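Side-chain contacts in N-acetylglucosamine 2-epimerase (Xylella fastidiosa, PDB 3GT5), which probably isomerises a sugar, perhaps by 2-epimerisation like N-acylglucosamine 2-epimerases, though its own substrate is not established: residues A[83-86]-A[87-91]; A[116-119]-A[120-124]; A[328-331]-A[332-335]. All blocks are in the same frame, centred on the assembly; numbering follows the deposited sequence.

How the interactions relate
All three contacts are local, joining residues three to five apart within single helices, so none closes a long loop and, following one another along the chain, none nests in or crosses another. Interaction 1 ends helix 71-88, where the chain turns into the loop before strand 99-101. Interaction 2 lies in the middle of helix 112-127, close to the core, and the two touch: R85 NH1 lies 2.8 Å from Y122 OH, probably a hydrogen bond, so the end of one helix is tied to the flank of the next. Interaction 3 opens helix 329-346, across the chain's centre, its nearest atoms about 20 Å from interaction 2 and about 29 Å from interaction 1.

Interaction 1 (A[83-86]-A[87-91]); sequences YVRD and VHRNP
The Y83 ring carries V87 over one face: V87 CB stands 4.1 Å from the ring centroid in a CH-pi contact, and V87 CG2 reaches Y83 CD1 at 3.7 Å. With CG anti to the backbone N (chi1 -161°), the ring leans toward the next turn, where V87 and H88 meet it. H88 approaches obliquely, NE2 lying 3.6 Å from Y83 CE2, while V84 CA lies at the edge of the imidazole. R85 and R89 run side by side; R89 CD sits over a face of the R85 guanidinium, and R85 NH2 over a face of that of R89, the two planes only 25° apart. Helix 71-88 ends here with a wider pi-type turn: Y83 O accepts from both V87 N and H88 N, and R89, the first residue to leave helical angles, gives V84 O only a weak bond. Two waters donate to R85 O; water 1 also donates to R89 O, and water 2 accepts from R89 NH1 at 3.0 Å. Histidine suits its buried place because both ring nitrogens are used, by A97 O and S54 OG, and Y83 OH reaches D103. R85 NH1, also hydrogen-bonded to Y122 OH, lies 4.1 Å from R89 NE, consistent with two arginines sharing the E139 carboxylate, by a salt bridge from R85 and a long, weak ion pair from R89.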
ATOM      1  N   TYR A  83       0.663  -0.347  20.502  1.00 21.50           N
ATOM      2  CA  TYR A  83       1.390   0.850  20.172  1.00 22.05           C
ATOM      3  C   TYR A  83       0.530   1.879  19.400  1.00 21.82           C
ATOM      4  O   TYR A  83       0.570   3.069  19.702  1.00 21.33           O
ATOM      5  CB  TYR A  83       2.624   0.507  19.361  1.00 22.19           C
ATOM      6  CG  TYR A  83       3.661   1.592  19.350  1.00 22.32           C
ATOM      7  CD1 TYR A  83       4.407   1.890  20.496  1.00 24.00           C
ATOM      8  CD2 TYR A  83       3.904   2.326  18.212  1.00 22.31           C
ATOM      9  CE1 TYR A  83       5.392   2.871  20.480  1.00 24.12           C
ATOM     10  CE2 TYR A  83       4.870   3.307  18.180  1.00 24.24           C
ATOM     11  CZ  TYR A  83       5.619   3.580  19.324  1.00 26.59           C
ATOM     12  OH  TYR A  83       6.572   4.561  19.281  1.00 29.34           O
ATOM     13  N   VAL A  84      -0.235   1.403  18.423  1.00 21.42           N
ATOM     14  CA  VAL A  84      -1.134   2.277  17.640  1.00 22.33           C
ATOM     15  C   VAL A  84      -2.151   2.933  18.565  1.00 23.41           C
ATOM     16  O   VAL A  84      -2.336   4.164  18.529  1.00 23.77           O
ATOM     17  CB  VAL A  84      -1.825   1.501  16.460  1.00 22.11           C
ATOM     18  CG1 VAL A  84      -2.887   2.392  15.745  1.00 21.22           C
ATOM     19  CG2 VAL A  84      -0.811   1.044  15.425  1.00 22.58           C
ATOM     20  N   ARG A  85      -2.744   2.149  19.475  1.00 24.37           N
ATOM     21  CA  ARG A  85      -3.801   2.712  20.321  1.00 25.55           C
ATOM     22  C   ARG A  85      -3.341   3.502  21.554  1.00 26.53           C
ATOM     23  O   ARG A  85      -4.034   4.438  21.960  1.00 26.25           O
ATOM     24  CB  ARG A  85      -4.803   1.623  20.693  1.00 25.68           C
ATOM     25  CG  ARG A  85      -5.592   1.173  19.504  1.00 26.54           C
ATOM     26  CD  ARG A  85      -6.848   0.455  19.806  1.00 29.00           C
ATOM     27  NE  ARG A  85      -7.853   1.217  20.535  1.00 29.19           N
ATOM     28  CZ  ARG A  85      -8.704   2.109  20.024  1.00 31.87           C
ATOM     29  NH1 ARG A  85      -8.656   2.470  18.742  1.00 28.15           N
ATOM     30  NH2 ARG A  85      -9.612   2.682  20.815  1.00 30.33           N
ATOM     31  N   ASP A  86      -2.183   3.151  22.116  1.00 27.53           N
ATOM     32  CA  ASP A  86      -1.704   3.742  23.363  1.00 29.65           C
ATOM     33  C   ASP A  86      -0.704   4.849  23.179  1.00 29.40           C
ATOM     34  O   ASP A  86      -0.580   5.727  24.072  1.00 30.53           O
ATOM     35  CB  ASP A  86      -1.092   2.663  24.237  1.00 30.85           C
ATOM     36  CG  ASP A  86      -2.101   1.590  24.604  1.00 34.88           C
ATOM     37  OD1 ASP A  86      -3.332   1.800  24.395  1.00 40.50           O
ATOM     38  OD2 ASP A  86      -1.669   0.533  25.100  1.00 38.70           O
ATOM     39  N   VAL A  87       0.004   4.844  22.041  1.00 27.14           N
ATOM     40  CA  VAL A  87       1.075   5.807  21.814  1.00 25.57           C
ATOM     41  C   VAL A  87       0.754   6.755  20.662  1.00 24.86           C
ATOM     42  O   VAL A  87       0.902   7.952  20.817  1.00 24.50           O
ATOM     43  CB  VAL A  87       2.423   5.123  21.615  1.00 24.57           C
ATOM     44  CG1 VAL A  87       3.539   6.133  21.436  1.00 27.84           C
ATOM     45  CG2 VAL A  87       2.698   4.190  22.801  1.00 26.31           C
ATOM     46  N   HIS A  88       0.308   6.244  19.511  1.00 23.25           N
ATOM     47  CA  HIS A  88      -0.053   7.129  18.382  1.00 22.16           C
ATOM     48  C   HIS A  88      -1.349   7.895  18.626  1.00 22.11           C
ATOM     49  O   HIS A  88      -1.433   9.074  18.324  1.00 21.35           O
ATOM     50  CB  HIS A  88      -0.188   6.375  17.044  1.00 22.08           C
ATOM     51  CG  HIS A  88       1.123   6.030  16.418  1.00 18.69           C
ATOM     52  ND1 HIS A  88       1.838   6.924  15.652  1.00 19.47           N
ATOM     53  CD2 HIS A  88       1.865   4.895  16.476  1.00 20.27           C
ATOM     54  CE1 HIS A  88       2.941   6.327  15.217  1.00 19.36           C
ATOM     55  NE2 HIS A  88       2.969   5.089  15.686  1.00 18.18           N
ATOM     56  N   ARG A  89      -2.346   7.216  19.151  1.00 22.20           N
ATOM     57  CA  ARG A  89      -3.675   7.787  19.231  1.00 22.91           C
ATOM     58  C   ARG A  89      -3.785   8.819  20.350  1.00 23.33           C
ATOM     59  O   ARG A  89      -3.388   8.568  21.481  1.00 24.04           O
ATOM     60  CB  ARG A  89      -4.698   6.710  19.449  1.00 23.44           C
ATOM     61  CG  ARG A  89      -6.147   7.175  19.322  1.00 24.98           C
ATOM     62  CD  ARG A  89      -7.118   6.027  19.536  1.00 26.21           C
ATOM     63  NE  ARG A  89      -8.458   6.515  19.279  1.00 30.36           N
ATOM     64  CZ  ARG A  89      -9.297   6.959  20.206  1.00 34.25           C
ATOM     65  NH1 ARG A  89      -8.954   6.915  21.498  1.00 34.07           N
ATOM     66  NH2 ARG A  89     -10.489   7.417  19.838  1.00 34.27           N
ATOM     67  N   ASN A  90      -4.324   9.967  19.984  1.00 23.53           N
ATOM     68  CA  ASN A  90      -4.628  11.057  20.905  1.00 25.47           C
ATOM     69  C   ASN A  90      -6.077  10.891  21.390  1.00 27.15           C
ATOM     70  O   ASN A  90      -7.039  11.089  20.619  1.00 26.60           O
ATOM     71  CB  ASN A  90      -4.409  12.399  20.210  1.00 25.24           C
ATOM     72  CG  ASN A  90      -4.710  13.577  21.107  1.00 27.55           C
ATOM     73  OD1 ASN A  90      -5.298  13.415  22.183  1.00 29.84           O
ATOM     74  ND2 ASN A  90      -4.325  14.767  20.662  1.00 28.60           N
ATOM     75  N   PRO A  91      -6.250  10.466  22.650  1.00 29.85           N
ATOM     76  CA  PRO A  91      -7.602  10.244  23.184  1.00 30.80           C
ATOM     77  C   PRO A  91      -8.488  11.490  23.174  1.00 31.09           C
ATOM     78  O   PRO A  91      -9.696  11.353  23.084  1.00 32.88           O
ATOM     79  CB  PRO A  91      -7.332   9.804  24.643  1.00 31.78           C
ATOM     80  CG  PRO A  91      -5.951   9.261  24.615  1.00 32.11           C
ATOM     81  CD  PRO A  91      -5.214  10.165  23.668  1.00 30.42           C
TER
HETATM   82  O   HOH W   1      -3.924   6.892  23.196  1.00 37.73           O
HETATM   83  O   HOH W   2      -6.912   4.982  22.532  1.00 48.01           O

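Interaction 2 (A[116-119]-A[120-124]); sequences AFVM and LAYSC
S123 grips the carbonyl of M119 twice: S123 N and S123 OG each lie 2.9 Å from M119 O and arrive from opposite faces of its plane. The hydroxyl comes from above that plane, 37° out of it, because chi1 of -62° sets OG beside its own backbone N and turns it back down the helix. A small serine therefore suits this buried position, since its polar end is satisfied by a main-chain carbonyl one turn earlier. The regular ladder continues with L120 N to A116 O, A121 N to F117 O and Y122 N to V118 O, the last nearly straight, with an N-H...O angle of 163°. These residues form the middle of helix 112-127, a buried helix of the helical barrel, the (alpha/alpha)6 type expected of this six-hairpin clan, and helices 51-68, 71-88, 133-147 and 172-189 all pack against it. Outward from the backbone, V118 and Y122 lie alongside each other, with V118 CG1 only 3.3 Å from Y122 CE2, a tight fit; V118 O lies over one face of the same ring. The phenol end goes on to Y96 and to R85, so tyrosine combines an apolar flank with a polar tip. More loosely, L120 CD2 touches F117 CE1 at 4.0 Å, and beyond them F117 meets R56 in a cation-pi contact and Y377 edge-to-face, while L120 rests on F59 and A184.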
ATOM      1  N   ALA A 116      -6.179   5.523   6.665  1.00 16.46           N
ATOM      2  CA  ALA A 116      -6.380   4.349   5.808  1.00 15.97           C
ATOM      3  C   ALA A 116      -5.596   3.176   6.423  1.00 15.54           C
ATOM      4  O   ALA A 116      -6.150   2.068   6.614  1.00 16.34           O
ATOM      5  CB  ALA A 116      -5.907   4.622   4.414  1.00 14.33           C
ATOM      6  N   PHE A 117      -4.343   3.448   6.763  1.00 15.84           N
ATOM      7  CA  PHE A 117      -3.478   2.438   7.388  1.00 15.66           C
ATOM      8  C   PHE A 117      -3.919   1.996   8.769  1.00 15.77           C
ATOM      9  O   PHE A 117      -3.892   0.821   9.079  1.00 16.49           O
ATOM     10  CB  PHE A 117      -1.997   2.737   7.207  1.00 15.73           C
ATOM     11  CG  PHE A 117      -1.533   2.381   5.842  1.00 16.70           C
ATOM     12  CD1 PHE A 117      -1.247   1.041   5.511  1.00 16.31           C
ATOM     13  CD2 PHE A 117      -1.540   3.312   4.785  1.00 15.78           C
ATOM     14  CE1 PHE A 117      -0.932   0.677   4.232  1.00 18.30           C
ATOM     15  CE2 PHE A 117      -1.204   2.915   3.478  1.00 15.99           C
ATOM     16  CZ  PHE A 117      -0.913   1.603   3.199  1.00 18.11           C
ATOM     17  N   VAL A 118      -4.435   2.911   9.556  1.00 15.31           N
ATOM     18  CA  VAL A 118      -5.060   2.547  10.825  1.00 15.75           C
ATOM     19  C   VAL A 118      -6.268   1.633  10.617  1.00 16.41           C
ATOM     20  O   VAL A 118      -6.380   0.588  11.303  1.00 17.54           O
ATOM     21  CB  VAL A 118      -5.426   3.828  11.594  1.00 15.36           C
ATOM     22  CG1 VAL A 118      -6.388   3.500  12.793  1.00 15.05           C
ATOM     23  CG2 VAL A 118      -4.125   4.592  12.114  1.00 17.30           C
ATOM     24  N   MET A 119      -7.162   1.977   9.661  1.00 16.04           N
ATOM     25  CA  MET A 119      -8.341   1.130   9.310  1.00 15.81           C
ATOM     26  C   MET A 119      -7.898  -0.272   8.872  1.00 16.33           C
ATOM     27  O   MET A 119      -8.449  -1.294   9.308  1.00 17.71           O
ATOM     28  CB  MET A 119      -9.261   1.783   8.279  1.00 16.70           C
ATOM     29  CG  MET A 119     -10.483   0.955   7.956  1.00 15.03           C
ATOM     30  SD  MET A 119     -11.698   0.739   9.390  1.00 13.54           S
ATOM     31  CE  MET A 119     -12.835   2.112   8.975  1.00 23.81           C
ATOM     32  N   LEU A 120      -6.851  -0.329   8.060  1.00 15.72           N
ATOM     33  CA  LEU A 120      -6.302  -1.595   7.636  1.00 16.78           C
ATOM     34  C   LEU A 120      -5.757  -2.397   8.828  1.00 17.25           C
ATOM     35  O   LEU A 120      -6.050  -3.618   8.925  1.00 17.64           O
ATOM     36  CB  LEU A 120      -5.191  -1.368   6.603  1.00 16.11           C
ATOM     37  CG  LEU A 120      -4.558  -2.651   6.053  1.00 19.63           C
ATOM     38  CD1 LEU A 120      -5.577  -3.473   5.228  1.00 18.01           C
ATOM     39  CD2 LEU A 120      -3.305  -2.347   5.196  1.00 18.87           C
ATOM     40  N   ALA A 121      -5.009  -1.748   9.730  1.00 16.84           N
ATOM     41  CA  ALA A 121      -4.449  -2.453  10.899  1.00 16.61           C
ATOM     42  C   ALA A 121      -5.604  -3.013  11.772  1.00 17.97           C
ATOM     43  O   ALA A 121      -5.558  -4.152  12.280  1.00 16.73           O
ATOM     44  CB  ALA A 121      -3.528  -1.555  11.732  1.00 17.72           C
ATOM     45  N   TYR A 122      -6.631  -2.205  11.990  1.00 16.78           N
ATOM     46  CA  TYR A 122      -7.756  -2.676  12.829  1.00 17.81           C
ATOM     47  C   TYR A 122      -8.518  -3.820  12.144  1.00 18.53           C
ATOM     48  O   TYR A 122      -8.966  -4.766  12.831  1.00 19.70           O
ATOM     49  CB  TYR A 122      -8.705  -1.517  13.171  1.00 17.99           C
ATOM     50  CG  TYR A 122      -8.141  -0.451  14.098  1.00 18.85           C
ATOM     51  CD1 TYR A 122      -7.088  -0.708  15.001  1.00 20.67           C
ATOM     52  CD2 TYR A 122      -8.704   0.831  14.129  1.00 19.06           C
ATOM     53  CE1 TYR A 122      -6.575   0.277  15.825  1.00 22.15           C
ATOM     54  CE2 TYR A 122      -8.219   1.810  15.009  1.00 18.48           C
ATOM     55  CZ  TYR A 122      -7.167   1.521  15.862  1.00 20.42           C
ATOM     56  OH  TYR A 122      -6.665   2.487  16.708  1.00 22.80           O
ATOM     57  N   SER A 123      -8.666  -3.764  10.814  1.00 17.17           N
ATOM     58  CA  SER A 123      -9.350  -4.844  10.065  1.00 18.03           C
ATOM     59  C   SER A 123      -8.545  -6.146  10.193  1.00 19.01           C
ATOM     60  O   SER A 123      -9.118  -7.224  10.425  1.00 19.01           O
ATOM     61  CB  SER A 123      -9.493  -4.482   8.591  1.00 18.95           C
ATOM     62  OG  SER A 123     -10.275  -3.339   8.515  1.00 19.41           O
ATOM     63  N   CYS A 124      -7.225  -6.020  10.090  1.00 18.50           N
ATOM     64  CA  CYS A 124      -6.342  -7.159  10.356  1.00 20.08           C
ATOM     65  C   CYS A 124      -6.518  -7.709  11.775  1.00 20.11           C
ATOM     66  O   CYS A 124      -6.571  -8.950  11.948  1.00 20.12           O
ATOM     67  CB  CYS A 124      -4.881  -6.798  10.137  1.00 20.33           C
ATOM     68  SG  CYS A 124      -4.477  -6.585   8.406  1.00 23.93           S
TER

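Interaction 3 (A[328-331]-A[332-335]); sequences DERY and WQWY
W332 is met at its edge by E329, whose OE2 lies 3.5 Å from W332 CD1, near the indole plane. A bend at chi2 (66°) brings this carboxylate over, crossing the tryptophan at about a right angle. Packing is closer where W334 CD1 comes within 3.4 Å of R330 O, and Y331 settles on helix 309-326, its hydroxyl bonded to D278 and R274. The outward side is looser: R330 CG and Q333 OE1 are 4.1 Å apart, and Q333 NE2 is 4.0 Å from E329 CG, which suits long polar side chains exposed to solvent. Both sides share the backbone ladder, in which Y335 N donates to Y331 O at an N-H...O angle of 170°. D328 is the N-cap of helix 329-346. Its OD1 accepts from R330 N at 3.1 Å and also from R330 NE, while R330 NH2 donates to the syn lone pair of D328 OD2 at 2.9 Å, both carboxylate oxygens lying in the guanidinium plane, a side-on, two-nitrogen grip. Aspartate is short enough to turn onto the N-H of R330 in the first turn, and its negative charge should suit the positive end of the helix dipole. Cap and salt bridge thus hold one carboxylate in place by three bonds.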
ATOM      1  N   ASP A 328      -6.510 -14.240 -20.238  1.00 32.18           N
ATOM      2  CA  ASP A 328      -5.549 -13.778 -21.227  1.00 32.25           C
ATOM      3  C   ASP A 328      -4.138 -14.108 -20.725  1.00 32.62           C
ATOM      4  O   ASP A 328      -3.703 -13.618 -19.689  1.00 31.28           O
ATOM      5  CB  ASP A 328      -5.720 -12.279 -21.470  1.00 32.68           C
ATOM      6  CG  ASP A 328      -5.019 -11.795 -22.709  1.00 31.90           C
ATOM      7  OD1 ASP A 328      -3.900 -12.261 -23.021  1.00 32.36           O
ATOM      8  OD2 ASP A 328      -5.594 -10.921 -23.381  1.00 33.95           O
ATOM      9  N   GLU A 329      -3.427 -14.949 -21.471  1.00 32.23           N
ATOM     10  CA  GLU A 329      -2.126 -15.469 -21.064  1.00 32.17           C
ATOM     11  C   GLU A 329      -1.041 -14.393 -21.109  1.00 30.70           C
ATOM     12  O   GLU A 329       0.008 -14.542 -20.466  1.00 29.01           O
ATOM     13  CB  GLU A 329      -1.742 -16.669 -21.964  1.00 33.88           C
ATOM     14  CG  GLU A 329      -0.418 -17.380 -21.618  1.00 37.77           C
ATOM     15  CD  GLU A 329      -0.418 -18.088 -20.264  1.00 42.13           C
ATOM     16  OE1 GLU A 329       0.694 -18.437 -19.789  1.00 45.04           O
ATOM     17  OE2 GLU A 329      -1.516 -18.318 -19.683  1.00 46.68           O
ATOM     18  N   ARG A 330      -1.281 -13.305 -21.846  1.00 28.65           N
ATOM     19  CA  ARG A 330      -0.326 -12.214 -21.876  1.00 28.08           C
ATOM     20  C   ARG A 330      -0.157 -11.639 -20.455  1.00 26.48           C
ATOM     21  O   ARG A 330       0.918 -11.141 -20.120  1.00 26.85           O
ATOM     22  CB  ARG A 330      -0.736 -11.115 -22.878  1.00 28.25           C
ATOM     23  CG  ARG A 330      -0.566 -11.552 -24.376  1.00 32.06           C
ATOM     24  CD  ARG A 330      -1.184 -10.568 -25.406  1.00 34.68           C
ATOM     25  NE  ARG A 330      -2.595 -10.260 -25.143  1.00 37.75           N
ATOM     26  CZ  ARG A 330      -3.291  -9.286 -25.752  1.00 42.82           C
ATOM     27  NH1 ARG A 330      -2.734  -8.507 -26.686  1.00 42.41           N
ATOM     28  NH2 ARG A 330      -4.571  -9.089 -25.433  1.00 43.18           N
ATOM     29  N   TYR A 331      -1.212 -11.712 -19.627  1.00 25.05           N
ATOM     30  CA  TYR A 331      -1.098 -11.266 -18.224  1.00 23.03           C
ATOM     31  C   TYR A 331      -0.204 -12.185 -17.378  1.00 23.01           C
ATOM     32  O   TYR A 331       0.508 -11.711 -16.510  1.00 21.54           O
ATOM     33  CB  TYR A 331      -2.459 -11.036 -17.568  1.00 22.35           C
ATOM     34  CG  TYR A 331      -3.198  -9.854 -18.134  1.00 22.30           C
ATOM     35  CD1 TYR A 331      -2.648  -8.580 -18.112  1.00 22.08           C
ATOM     36  CD2 TYR A 331      -4.475 -10.016 -18.704  1.00 23.20           C
ATOM     37  CE1 TYR A 331      -3.330  -7.500 -18.653  1.00 21.19           C
ATOM     38  CE2 TYR A 331      -5.171  -8.922 -19.253  1.00 23.93           C
ATOM     39  CZ  TYR A 331      -4.594  -7.680 -19.228  1.00 23.51           C
ATOM     40  OH  TYR A 331      -5.269  -6.602 -19.766  1.00 22.30           O
ATOM     41  N   TRP A 332      -0.203 -13.487 -17.631  1.00 22.22           N
ATOM     42  CA  TRP A 332       0.746 -14.353 -16.942  1.00 23.03           C
ATOM     43  C   TRP A 332       2.178 -14.120 -17.418  1.00 23.27           C
ATOM     44  O   TRP A 332       3.111 -14.252 -16.622  1.00 24.42           O
ATOM     45  CB  TRP A 332       0.376 -15.838 -17.069  1.00 22.90           C
ATOM     46  CG  TRP A 332      -0.737 -16.303 -16.139  1.00 22.63           C
ATOM     47  CD1 TRP A 332      -1.907 -16.921 -16.505  1.00 23.97           C
ATOM     48  CD2 TRP A 332      -0.740 -16.267 -14.706  1.00 21.24           C
ATOM     49  NE1 TRP A 332      -2.642 -17.234 -15.399  1.00 25.42           N
ATOM     50  CE2 TRP A 332      -1.948 -16.860 -14.276  1.00 22.72           C
ATOM     51  CE3 TRP A 332       0.154 -15.783 -13.744  1.00 23.04           C
ATOM     52  CZ2 TRP A 332      -2.311 -16.925 -12.934  1.00 23.79           C
ATOM     53  CZ3 TRP A 332      -0.181 -15.905 -12.393  1.00 21.45           C
ATOM     54  CH2 TRP A 332      -1.414 -16.461 -12.007  1.00 22.62           C
ATOM     55  N   GLN A 333       2.357 -13.806 -18.707  1.00 24.84           N
ATOM     56  CA  GLN A 333       3.669 -13.417 -19.214  1.00 24.25           C
ATOM     57  C   GLN A 333       4.170 -12.159 -18.504  1.00 23.23           C
ATOM     58  O   GLN A 333       5.362 -12.070 -18.164  1.00 21.78           O
ATOM     59  CB  GLN A 333       3.669 -13.285 -20.736  1.00 25.30           C
ATOM     60  CG  GLN A 333       3.564 -14.669 -21.345  1.00 29.89           C
ATOM     61  CD  GLN A 333       3.069 -14.696 -22.756  1.00 34.76           C
ATOM     62  OE1 GLN A 333       2.848 -13.662 -23.398  1.00 37.77           O
ATOM     63  NE2 GLN A 333       2.871 -15.914 -23.260  1.00 40.27           N
ATOM     64  N   TRP A 334       3.273 -11.208 -18.244  1.00 20.90           N
ATOM     65  CA  TRP A 334       3.685 -10.017 -17.466  1.00 20.00           C
ATOM     66  C   TRP A 334       4.113 -10.390 -16.056  1.00 19.22           C
ATOM     67  O   TRP A 334       5.129  -9.939 -15.563  1.00 19.60           O
ATOM     68  CB  TRP A 334       2.596  -8.950 -17.427  1.00 19.88           C
ATOM     69  CG  TRP A 334       2.712  -8.014 -18.594  1.00 20.27           C
ATOM     70  CD1 TRP A 334       1.871  -7.917 -19.654  1.00 23.02           C
ATOM     71  CD2 TRP A 334       3.739  -7.038 -18.804  1.00 22.28           C
ATOM     72  NE1 TRP A 334       2.312  -6.953 -20.518  1.00 24.06           N
ATOM     73  CE2 TRP A 334       3.442  -6.376 -20.011  1.00 24.10           C
ATOM     74  CE3 TRP A 334       4.857  -6.635 -18.071  1.00 23.21           C
ATOM     75  CZ2 TRP A 334       4.244  -5.360 -20.521  1.00 25.25           C
ATOM     76  CZ3 TRP A 334       5.650  -5.636 -18.569  1.00 24.31           C
ATOM     77  CH2 TRP A 334       5.337  -5.007 -19.797  1.00 24.33           C
ATOM     78  N   TYR A 335       3.297 -11.203 -15.410  1.00 18.84           N
ATOM     79  CA  TYR A 335       3.620 -11.746 -14.088  1.00 17.97           C
ATOM     80  C   TYR A 335       5.021 -12.345 -14.036  1.00 19.15           C
ATOM     81  O   TYR A 335       5.797 -12.036 -13.141  1.00 18.29           O
ATOM     82  CB  TYR A 335       2.596 -12.814 -13.725  1.00 18.10           C
ATOM     83  CG  TYR A 335       2.762 -13.438 -12.369  1.00 17.68           C
ATOM     84  CD1 TYR A 335       2.289 -12.809 -11.234  1.00 18.23           C
ATOM     85  CD2 TYR A 335       3.390 -14.667 -12.214  1.00 18.13           C
ATOM     86  CE1 TYR A 335       2.441 -13.360  -9.961  1.00 18.09           C
ATOM     87  CE2 TYR A 335       3.553 -15.218 -10.948  1.00 18.99           C
ATOM     88  CZ  TYR A 335       3.081 -14.582  -9.827  1.00 19.53           C
ATOM     89  OH  TYR A 335       3.262 -15.159  -8.572  1.00 20.18           O
TER